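Local atomic coordinates of glycosyl hydrolase family 88 (Pedobacter heparinus, PDB entry 3WIW), a protein that acts as an unsaturated glucuronyl hydrolase specific for heparin, probably cleaving the unsaturated uronic acid from heparin fragments. Residues R71-G76 with L117-Y122; L82-E87 with A128-G133; K139-G144 with L179-W184. All blocks are in the same frame, centred on the assembly; numbering follows the deposited sequence. Where two conformers were deposited one is given.

Contact 1 of 3, residues R71-G76 with L117-Y122; sequences RDWTTG and LGFMLY
Gly76 and Met120 bring their CA atoms to 4.1 Å from each other where loop 71-76, with its type I turn from Asp72 to Thr75, meets the first turns of helix 117-132. Gly76 CA makes a CA-H...O contact of 3.3 Å to Met120 O, and a side chain on this glycine would collide with that carbonyl. One water joins the backbones, donating to Trp73 O and weakly to Phe119 O while accepting from Gly76 N. Trp73 and Phe119 run side by side as a T-shaped pair with planes at 63°, the indole edge at CZ3 set over the rim of the phenyl face. Met120 instead follows the turn: its CG lies 3.5 Å from Trp73 O, and a bend at chi3 (79°) carries CE to 3.6 Å from Asp72 O. With an alanine at Met120, the carbonyls of the turn would probably lose their packing partner and a gap would open between loop and helix. Within the loop, Asp72 OD1 takes Thr74 N on its anti lone pair, an Asx turn. Phe119 adjoins Asp116, the predicted nucleophile, and Trp73 a bound HEPES molecule, consistent with one wall of the active-site cleft in this alpha6/alpha6-barrel.

Contact 2 of 3, residues L82-E87 with A128-G133; sequences LWYGYE and AYRVTG
Trp83 offers one face of its indole to Ala128, whose CA sits 3.8 Å from the centroid of the six-membered ring in a CH-pi contact, while Ala128 CB reaches Trp83 CZ2 at 3.4 Å. Tyr86 is met at its edge, close to the ring plane, by Val131 CG1, and the edge of Tyr84 is approached by Arg130 NH2. The guanidinium of Arg130 is in turn met edge-on by the carboxylate of Glu87. This is an end-on, two-nitrogen salt bridge: NH2 donates to Glu87 OE1 and NH1 to Glu87 OE2, each at 2.8 Å. Both oxygens lie near the guanidinium plane, yet the carboxylate is twisted 38° against it, and OE1 is met from above its own plane. A bend at chi3 (54°) turns the otherwise extended arginine back toward its partner. Between the ion pair and the indole, Val131 fills the middle, its CG2 3.6 Å from Glu87 CD, and Thr132 CG2 comes to Trp83 CH2 at the same distance. Lys386 is a second partner for Glu87 OE1, whereas Thr102 takes the Trp83 NE1 end. The axes of the two segments run nearly parallel, at 22° and 10.7 Å apart; helix 92-103 packs against Trp83 and Tyr86, and helix 375-392 against Tyr84.

Contact 3 of 3, residues K139-G144 with L179-W184; sequences KPLENG and LEYLYW
Tyr181 reaches across to helix 138-150 and donates its hydroxyl hydrogen to Leu141 O, with OH and O 2.7 Å apart, and around this bond the contact is at its tightest. The hydroxyl approaches at a C=O...donor angle of 118°, tilted only slightly from the carbonyl plane, well to the side of the carbonyl oxygen. The same hydroxyl lies 3.2 Å from Gly144 CA. Glycine makes this approach possible, because a CB on Gly144 would run straight into the phenol oxygen. With CG anti to the backbone N (chi1 -171°), the ring of Tyr181 is carried out toward helix 138-150, and its CE1 also meets the Leu141 CD2 methyl, 3.8 Å away and lying well out of the ring plane. One polar tip is thus seated between the carbonyl of Leu141 and the CA of Gly144, three residues further along the same helix, with a leucine methyl group against its ring.

The other half is wholly apolar and less enclosed. Trp184, one helical turn after Tyr181 and partly exposed, has about half as much of its surface buried here, 36 Å² against 76 Å², and marks the solvent side. It touches only Leu141 here: CH2 lies 3.7 Å from CD1 and 3.9 Å from CB, the two side chains crossing at about a right angle. No hydrogen bond joins this pair. Side chains therefore bridge two backbones that stay well apart, with axes 10.8 Å from each other and 206 Å² buried in all.

The segments are steeply crossed, at 110° between their directions. Helix 117-132 fills the angle between them: the ring of Tyr122 meets those of Tyr181 and Trp184, and Tyr125 packs on Leu141. Helix 192-208 and helix 245-262 cover other sides of helix 175-188.

Overall arrangement
Followed from the N terminus, the chain enters loop 71-76 and runs straight into helix 77-89, which supplies 82-87; helix 117-132 then answers both, so contact 1 and contact 2 each close a loop of 40 intervening residues and cross rather than nest. Contact 1 binds the start of helix 117-132 near the active site, contact 2 its end, their centres about 16 Å apart. Contact 3 follows in series, closing 34 residues between helix 138-150 and helix 175-188. It touches both others through helix 117-132: Tyr122 lies against Tyr181, and Tyr129 against Leu141. Helix 117-132 thus belongs to contacts 1 and 2 and packs against contact 3.

Contact 1 of 3, residues R71-G76 with L117-Y122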
loop_
_atom_site.group_PDB
_atom_site.type_symbol
_atom_site.label_atom_id
_atom_site.label_comp_id
_atom_site.label_asym_id
_atom_site.label_seq_id
_atom_site.Cartn_x
_atom_site.Cartn_y
_atom_site.Cartn_z
ATOM N N ARG A 71 -14.106 -6.083 8.887
ATOM C CA ARG A 71 -13.478 -5.225 9.893
ATOM C C ARG A 71 -11.951 -5.178 9.800
ATOM O O ARG A 71 -11.309 -4.304 10.383
ATOM C CB ARG A 71 -13.860 -5.705 11.293
ATOM C CG ARG A 71 -13.226 -7.032 11.654
ATOM C CD ARG A 71 -13.425 -7.377 13.113
ATOM N NE ARG A 71 -12.914 -8.710 13.399
ATOM C CZ ARG A 71 -13.596 -9.831 13.185
ATOM N NH1 ARG A 71 -13.053 -11.004 13.474
ATOM N NH2 ARG A 71 -14.822 -9.778 12.680
ATOM N N ASP A 72 -11.369 -6.129 9.083
ATOM C CA ASP A 72 -9.904 -6.278 9.020
ATOM C C ASP A 72 -9.305 -5.237 8.078
ATOM O O ASP A 72 -9.773 -5.072 6.947
ATOM C CB ASP A 72 -9.600 -7.703 8.546
ATOM C CG ASP A 72 -8.126 -8.039 8.496
ATOM O OD1 ASP A 72 -7.410 -7.479 7.657
ATOM O OD2 ASP A 72 -7.706 -8.958 9.230
ATOM N N TRP A 73 -8.235 -4.568 8.501
ATOM C CA TRP A 73 -7.682 -3.477 7.700
ATOM C C TRP A 73 -7.180 -3.896 6.317
ATOM O O TRP A 73 -7.026 -3.043 5.425
ATOM C CB TRP A 73 -6.565 -2.760 8.449
ATOM C CG TRP A 73 -5.210 -3.450 8.430
ATOM C CD1 TRP A 73 -4.754 -4.386 9.310
ATOM C CD2 TRP A 73 -4.134 -3.200 7.511
ATOM N NE1 TRP A 73 -3.442 -4.731 8.999
ATOM C CE2 TRP A 73 -3.044 -4.014 7.898
ATOM C CE3 TRP A 73 -3.986 -2.354 6.403
ATOM C CZ2 TRP A 73 -1.821 -4.020 7.208
ATOM C CZ3 TRP A 73 -2.779 -2.354 5.717
ATOM C CH2 TRP A 73 -1.706 -3.190 6.120
ATOM N N THR A 74 -6.905 -5.191 6.133
ATOM C CA THR A 74 -6.392 -5.673 4.869
ATOM C C THR A 74 -7.495 -6.194 3.963
ATOM O O THR A 74 -7.198 -6.671 2.883
ATOM C CB THR A 74 -5.370 -6.839 5.045
ATOM O OG1 THR A 74 -6.077 -8.044 5.384
ATOM C CG2 THR A 74 -4.309 -6.521 6.111
ATOM N N THR A 75 -8.765 -6.089 4.372
ATOM C CA THR A 75 -9.810 -6.827 3.683
ATOM C C THR A 75 -10.048 -6.350 2.232
ATOM O O THR A 75 -10.517 -7.117 1.382
ATOM C CB THR A 75 -11.105 -6.804 4.514
ATOM O OG1 THR A 75 -11.979 -7.833 4.049
ATOM C CG2 THR A 75 -11.806 -5.449 4.428
ATOM N N GLY A 76 -9.752 -5.087 1.948
ATOM C CA GLY A 76 -9.953 -4.543 0.617
ATOM C C GLY A 76 -8.907 -4.933 -0.402
ATOM O O GLY A 76 -9.143 -4.740 -1.605
ATOM N N LEU A 117 -9.871 3.236 5.986
ATOM C CA LEU A 117 -10.914 3.229 4.964
ATOM C C LEU A 117 -10.348 3.362 3.549
ATOM O O LEU A 117 -10.960 2.899 2.590
ATOM C CB LEU A 117 -11.905 4.356 5.206
ATOM C CG LEU A 117 -12.642 4.230 6.541
ATOM C CD1 LEU A 117 -13.519 5.468 6.749
ATOM C CD2 LEU A 117 -13.474 2.937 6.609
ATOM N N GLY A 118 -9.187 3.997 3.390
ATOM C CA GLY A 118 -8.557 4.043 2.085
ATOM C C GLY A 118 -8.125 2.646 1.621
ATOM O O GLY A 118 -8.473 2.193 0.508
ATOM N N PHE A 119 -7.336 1.943 2.437
ATOM C CA PHE A 119 -6.957 0.581 2.093
ATOM C C PHE A 119 -8.191 -0.312 1.899
ATOM O O PHE A 119 -8.201 -1.180 1.028
ATOM C CB PHE A 119 -6.111 -0.014 3.215
ATOM C CG PHE A 119 -4.729 0.574 3.362
ATOM C CD1 PHE A 119 -3.838 0.640 2.293
ATOM C CD2 PHE A 119 -4.292 0.992 4.617
ATOM C CE1 PHE A 119 -2.503 1.101 2.497
ATOM C CE2 PHE A 119 -2.993 1.464 4.824
ATOM C CZ PHE A 119 -2.107 1.507 3.762
ATOM N N MET A 120 -9.206 -0.128 2.743
ATOM C CA MET A 120 -10.344 -1.051 2.767
ATOM C C MET A 120 -11.363 -0.798 1.663
ATOM O O MET A 120 -11.741 -1.734 0.964
ATOM C CB MET A 120 -11.035 -0.978 4.130
ATOM C CG MET A 120 -10.100 -1.426 5.269
ATOM S SD MET A 120 -10.651 -0.918 6.914
ATOM C CE MET A 120 -11.884 -2.138 7.192
ATOM N N LEU A 121 -11.820 0.451 1.534
ATOM C CA LEU A 121 -12.804 0.827 0.506
ATOM C C LEU A 121 -12.174 1.360 -0.763
ATOM O O LEU A 121 -12.633 1.054 -1.851
ATOM C CB LEU A 121 -13.759 1.890 1.033
ATOM C CG LEU A 121 -14.821 1.394 1.996
ATOM C CD1 LEU A 121 -15.531 2.576 2.651
ATOM C CD2 LEU A 121 -15.850 0.570 1.243
ATOM N N TYR A 122 -11.154 2.205 -0.656
ATOM C CA TYR A 122 -10.635 2.773 -1.893
ATOM C C TYR A 122 -9.894 1.725 -2.754
ATOM O O TYR A 122 -9.991 1.752 -3.987
ATOM C CB TYR A 122 -9.799 4.028 -1.637
ATOM C CG TYR A 122 -9.578 4.843 -2.894
ATOM C CD1 TYR A 122 -10.650 5.466 -3.535
ATOM C CD2 TYR A 122 -8.301 4.984 -3.441
ATOM C CE1 TYR A 122 -10.446 6.210 -4.697
ATOM C CE2 TYR A 122 -8.076 5.706 -4.609
ATOM C CZ TYR A 122 -9.167 6.342 -5.220
ATOM O OH TYR A 122 -8.990 7.087 -6.379
HETATM O O HOH W 1 -7.744 -3.354 2.852
#

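Contact 2 of 3, residues L82-E87 with A128-G133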
loop_
_atom_site.group_PDB
_atom_site.type_symbol
_atom_site.label_atom_id
_atom_site.label_comp_id
_atom_site.label_asym_id
_atom_site.label_seq_id
_atom_site.Cartn_x
_atom_site.Cartn_y
_atom_site.Cartn_z
ATOM N N LEU A 82 -7.820 -8.387 -7.659
ATOM C CA LEU A 82 -8.646 -8.910 -8.740
ATOM C C LEU A 82 -8.900 -7.846 -9.817
ATOM O O LEU A 82 -8.802 -8.136 -11.014
ATOM C CB LEU A 82 -9.973 -9.458 -8.191
ATOM C CG LEU A 82 -9.911 -10.769 -7.388
ATOM C CD1 LEU A 82 -11.255 -11.034 -6.725
ATOM C CD2 LEU A 82 -9.490 -11.943 -8.289
ATOM N N TRP A 83 -9.200 -6.606 -9.408
ATOM C CA TRP A 83 -9.355 -5.530 -10.393
ATOM C C TRP A 83 -8.079 -5.345 -11.199
ATOM O O TRP A 83 -8.111 -5.233 -12.430
ATOM C CB TRP A 83 -9.764 -4.197 -9.740
ATOM C CG TRP A 83 -11.182 -4.209 -9.246
ATOM C CD1 TRP A 83 -11.594 -4.170 -7.943
ATOM C CD2 TRP A 83 -12.370 -4.338 -10.046
ATOM N NE1 TRP A 83 -12.970 -4.219 -7.887
ATOM C CE2 TRP A 83 -13.469 -4.343 -9.161
ATOM C CE3 TRP A 83 -12.606 -4.451 -11.421
ATOM C CZ2 TRP A 83 -14.793 -4.452 -9.608
ATOM C CZ3 TRP A 83 -13.910 -4.572 -11.863
ATOM C CH2 TRP A 83 -14.993 -4.548 -10.958
ATOM N N TYR A 84 -6.938 -5.316 -10.518
ATOM C CA TYR A 84 -5.673 -5.196 -11.233
ATOM C C TYR A 84 -5.387 -6.382 -12.178
ATOM O O TYR A 84 -4.913 -6.190 -13.298
ATOM C CB TYR A 84 -4.525 -5.008 -10.252
ATOM C CG TYR A 84 -4.421 -3.638 -9.600
ATOM C CD1 TYR A 84 -5.069 -2.503 -10.130
ATOM C CD2 TYR A 84 -3.675 -3.481 -8.437
ATOM C CE1 TYR A 84 -4.937 -1.259 -9.519
ATOM C CE2 TYR A 84 -3.553 -2.252 -7.820
ATOM C CZ TYR A 84 -4.159 -1.140 -8.366
ATOM O OH TYR A 84 -4.011 0.089 -7.753
ATOM N N GLY A 85 -5.695 -7.601 -11.743
ATOM C CA GLY A 85 -5.554 -8.775 -12.581
ATOM C C GLY A 85 -6.413 -8.648 -13.830
ATOM O O GLY A 85 -5.974 -8.987 -14.923
ATOM N N TYR A 86 -7.629 -8.116 -13.676
ATOM C CA TYR A 86 -8.499 -7.858 -14.816
ATOM C C TYR A 86 -7.890 -6.820 -15.760
ATOM O O TYR A 86 -7.895 -7.002 -16.978
ATOM C CB TYR A 86 -9.877 -7.392 -14.336
ATOM C CG TYR A 86 -10.752 -6.859 -15.444
ATOM C CD1 TYR A 86 -11.070 -7.644 -16.546
ATOM C CD2 TYR A 86 -11.275 -5.577 -15.385
ATOM C CE1 TYR A 86 -11.876 -7.164 -17.571
ATOM C CE2 TYR A 86 -12.079 -5.100 -16.390
ATOM C CZ TYR A 86 -12.378 -5.886 -17.484
ATOM O OH TYR A 86 -13.186 -5.378 -18.477
ATOM N N GLU A 87 -7.353 -5.738 -15.205
ATOM C CA GLU A 87 -6.758 -4.701 -16.048
ATOM C C GLU A 87 -5.546 -5.204 -16.829
ATOM O O GLU A 87 -5.363 -4.858 -17.999
ATOM C CB GLU A 87 -6.377 -3.477 -15.220
ATOM C CG GLU A 87 -7.567 -2.747 -14.664
ATOM C CD GLU A 87 -7.150 -1.457 -14.017
ATOM O OE1 GLU A 87 -6.680 -1.505 -12.866
ATOM O OE2 GLU A 87 -7.264 -0.393 -14.667
ATOM N N ALA A 128 -12.944 -0.463 -8.360
ATOM C CA ALA A 128 -14.135 -0.928 -9.045
ATOM C C ALA A 128 -14.778 0.230 -9.815
ATOM O O ALA A 128 -15.141 0.090 -10.984
ATOM C CB ALA A 128 -15.124 -1.460 -8.036
ATOM N N TYR A 129 -14.939 1.376 -9.164
ATOM C CA TYR A 129 -15.604 2.504 -9.797
ATOM C C TYR A 129 -14.738 3.085 -10.918
ATOM O O TYR A 129 -15.260 3.466 -11.973
ATOM C CB TYR A 129 -15.955 3.577 -8.779
ATOM C CG TYR A 129 -16.846 4.641 -9.368
ATOM C CD1 TYR A 129 -18.135 4.328 -9.825
ATOM C CD2 TYR A 129 -16.402 5.952 -9.496
ATOM C CE1 TYR A 129 -18.964 5.294 -10.376
ATOM C CE2 TYR A 129 -17.226 6.931 -10.053
ATOM C CZ TYR A 129 -18.504 6.580 -10.488
ATOM O OH TYR A 129 -19.359 7.509 -11.036
ATOM N N ARG A 130 -13.420 3.118 -10.707
ATOM C CA ARG A 130 -12.523 3.626 -11.734
ATOM C C ARG A 130 -12.593 2.736 -12.982
ATOM O O ARG A 130 -12.697 3.219 -14.120
ATOM C CB ARG A 130 -11.092 3.695 -11.202
ATOM C CG ARG A 130 -10.091 4.170 -12.251
ATOM C CD ARG A 130 -8.654 4.169 -11.706
ATOM N NE ARG A 130 -8.300 2.862 -11.152
ATOM C CZ ARG A 130 -7.887 1.831 -11.886
ATOM N NH1 ARG A 130 -7.740 1.960 -13.205
ATOM N NH2 ARG A 130 -7.633 0.672 -11.299
ATOM N N VAL A 131 -12.545 1.428 -12.769
ATOM C CA VAL A 131 -12.510 0.493 -13.888
ATOM C C VAL A 131 -13.847 0.445 -14.654
ATOM O O VAL A 131 -13.862 0.442 -15.891
ATOM C CB VAL A 131 -12.067 -0.917 -13.423
ATOM C CG1 VAL A 131 -12.264 -1.950 -14.538
ATOM C CG2 VAL A 131 -10.593 -0.894 -12.946
ATOM N N THR A 132 -14.969 0.437 -13.930
ATOM C CA THR A 132 -16.264 0.141 -14.535
ATOM C C THR A 132 -17.172 1.357 -14.717
ATOM O O THR A 132 -18.075 1.321 -15.554
ATOM C CB THR A 132 -17.042 -0.884 -13.689
ATOM O OG1 THR A 132 -17.486 -0.271 -12.471
ATOM C CG2 THR A 132 -16.206 -2.137 -13.400
ATOM N N GLY A 133 -16.975 2.401 -13.914
ATOM C CA GLY A 133 -17.891 3.538 -13.888
ATOM C C GLY A 133 -19.294 3.205 -13.392
ATOM O O GLY A 133 -20.215 4.007 -13.525
#

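Contact 3 of 3, residues K139-G144 with L179-W184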
loop_
_atom_site.group_PDB
_atom_site.type_symbol
_atom_site.label_atom_id
_atom_site.label_comp_id
_atom_site.label_asym_id
_atom_site.label_seq_id
_atom_site.Cartn_x
_atom_site.Cartn_y
_atom_site.Cartn_z
ATOM N N LYS A 139 -22.120 5.293 -3.948
ATOM C CA LYS A 139 -22.585 5.719 -2.633
ATOM C C LYS A 139 -21.720 5.180 -1.466
ATOM O O LYS A 139 -21.423 5.929 -0.537
ATOM C CB LYS A 139 -24.081 5.430 -2.419
ATOM C CG LYS A 139 -24.667 6.115 -1.178
ATOM C CD LYS A 139 -24.557 7.636 -1.290
ATOM C CE LYS A 139 -25.224 8.367 -0.137
ATOM N NZ LYS A 139 -25.279 9.832 -0.404
ATOM N N PRO A 140 -21.316 3.895 -1.504
ATOM C CA PRO A 140 -20.434 3.437 -0.432
ATOM C C PRO A 140 -19.130 4.244 -0.389
ATOM O O PRO A 140 -18.624 4.548 0.695
ATOM C CB PRO A 140 -20.204 1.964 -0.807
ATOM C CG PRO A 140 -21.487 1.567 -1.492
ATOM C CD PRO A 140 -21.780 2.765 -2.339
ATOM N N LEU A 141 -18.598 4.610 -1.547
ATOM C CA LEU A 141 -17.417 5.472 -1.575
ATOM C C LEU A 141 -17.674 6.836 -0.947
ATOM O O LEU A 141 -16.826 7.351 -0.211
ATOM C CB LEU A 141 -16.880 5.631 -2.987
ATOM C CG LEU A 141 -16.144 4.416 -3.533
ATOM C CD1 LEU A 141 -15.959 4.560 -5.046
ATOM C CD2 LEU A 141 -14.772 4.238 -2.851
ATOM N N GLU A 142 -18.821 7.434 -1.244
ATOM C CA GLU A 142 -19.133 8.732 -0.681
ATOM C C GLU A 142 -19.293 8.648 0.830
ATOM O O GLU A 142 -18.752 9.477 1.559
ATOM C CB GLU A 142 -20.387 9.283 -1.329
ATOM C CG GLU A 142 -20.675 10.726 -0.956
ATOM C CD GLU A 142 -21.950 11.262 -1.578
ATOM O OE1 GLU A 142 -22.740 10.457 -2.115
ATOM O OE2 GLU A 142 -22.161 12.491 -1.524
ATOM N N ASN A 143 -20.013 7.635 1.309
ATOM C CA ASN A 143 -20.199 7.478 2.751
ATOM C C ASN A 143 -18.863 7.238 3.459
ATOM O O ASN A 143 -18.605 7.816 4.511
ATOM C CB ASN A 143 -21.175 6.346 3.069
ATOM C CG ASN A 143 -22.607 6.721 2.788
ATOM O OD1 ASN A 143 -22.966 7.901 2.780
ATOM N ND2 ASN A 143 -23.433 5.720 2.535
ATOM N N GLY A 144 -18.007 6.385 2.885
ATOM C CA GLY A 144 -16.703 6.101 3.469
ATOM C C GLY A 144 -15.855 7.351 3.554
ATOM O O GLY A 144 -15.143 7.566 4.538
ATOM N N LEU A 179 -4.730 8.846 2.367
ATOM C CA LEU A 179 -5.037 10.159 1.796
ATOM C C LEU A 179 -5.531 10.088 0.355
ATOM O O LEU A 179 -6.301 10.953 -0.065
ATOM C CB LEU A 179 -3.830 11.088 1.881
ATOM C CG LEU A 179 -3.251 11.286 3.278
ATOM C CD1 LEU A 179 -2.124 12.301 3.195
ATOM C CD2 LEU A 179 -4.320 11.669 4.301
ATOM N N GLU A 180 -5.118 9.054 -0.387
ATOM C CA GLU A 180 -5.463 8.974 -1.809
ATOM C C GLU A 180 -6.996 9.002 -1.970
ATOM O O GLU A 180 -7.548 9.695 -2.838
ATOM C CB GLU A 180 -4.862 7.718 -2.447
ATOM C CG GLU A 180 -5.021 7.777 -3.966
ATOM C CD GLU A 180 -4.440 6.595 -4.690
ATOM O OE1 GLU A 180 -4.733 6.431 -5.892
ATOM O OE2 GLU A 180 -3.641 5.867 -4.089
ATOM N N TYR A 181 -7.666 8.233 -1.117
ATOM C CA TYR A 181 -9.119 8.184 -1.065
ATOM C C TYR A 181 -9.720 9.584 -0.929
ATOM O O TYR A 181 -10.646 9.949 -1.680
ATOM C CB TYR A 181 -9.518 7.321 0.116
ATOM C CG TYR A 181 -11.000 6.962 0.239
ATOM C CD1 TYR A 181 -11.949 7.225 -0.763
ATOM C CD2 TYR A 181 -11.434 6.309 1.403
ATOM C CE1 TYR A 181 -13.293 6.835 -0.578
ATOM C CE2 TYR A 181 -12.728 5.912 1.590
ATOM C CZ TYR A 181 -13.662 6.176 0.610
ATOM O OH TYR A 181 -14.947 5.752 0.831
ATOM N N LEU A 182 -9.193 10.402 -0.017
ATOM C CA LEU A 182 -9.740 11.741 0.192
ATOM C C LEU A 182 -9.405 12.700 -0.938
ATOM O O LEU A 182 -10.224 13.573 -1.235
ATOM C CB LEU A 182 -9.265 12.331 1.510
ATOM C CG LEU A 182 -9.926 11.854 2.789
ATOM C CD1 LEU A 182 -9.420 12.683 3.961
ATOM C CD2 LEU A 182 -11.434 11.955 2.667
ATOM N N TYR A 183 -8.204 12.630 -1.514
ATOM C CA TYR A 183 -7.937 13.487 -2.675
ATOM C C TYR A 183 -8.952 13.214 -3.782
ATOM O O TYR A 183 -9.533 14.138 -4.368
ATOM C CB TYR A 183 -6.543 13.262 -3.235
ATOM C CG TYR A 183 -5.371 13.683 -2.368
ATOM C CD1 TYR A 183 -5.271 14.967 -1.831
ATOM C CD2 TYR A 183 -4.307 12.800 -2.150
ATOM C CE1 TYR A 183 -4.166 15.326 -1.073
ATOM C CE2 TYR A 183 -3.210 13.161 -1.389
ATOM C CZ TYR A 183 -3.139 14.422 -0.863
ATOM O OH TYR A 183 -2.038 14.789 -0.121
ATOM N N TRP A 184 -9.192 11.937 -4.049
ATOM C CA TRP A 184 -10.131 11.526 -5.082
ATOM C C TRP A 184 -11.543 11.979 -4.724
ATOM O O TRP A 184 -12.241 12.570 -5.541
ATOM C CB TRP A 184 -10.096 9.994 -5.275
ATOM C CG TRP A 184 -11.227 9.531 -6.135
ATOM C CD1 TRP A 184 -11.276 9.534 -7.501
ATOM C CD2 TRP A 184 -12.518 9.076 -5.681
ATOM N NE1 TRP A 184 -12.514 9.087 -7.917
ATOM C CE2 TRP A 184 -13.290 8.798 -6.823
ATOM C CE3 TRP A 184 -13.073 8.840 -4.416
ATOM C CZ2 TRP A 184 -14.606 8.304 -6.744
ATOM C CZ3 TRP A 184 -14.387 8.356 -4.329
ATOM C CH2 TRP A 184 -15.136 8.100 -5.489
#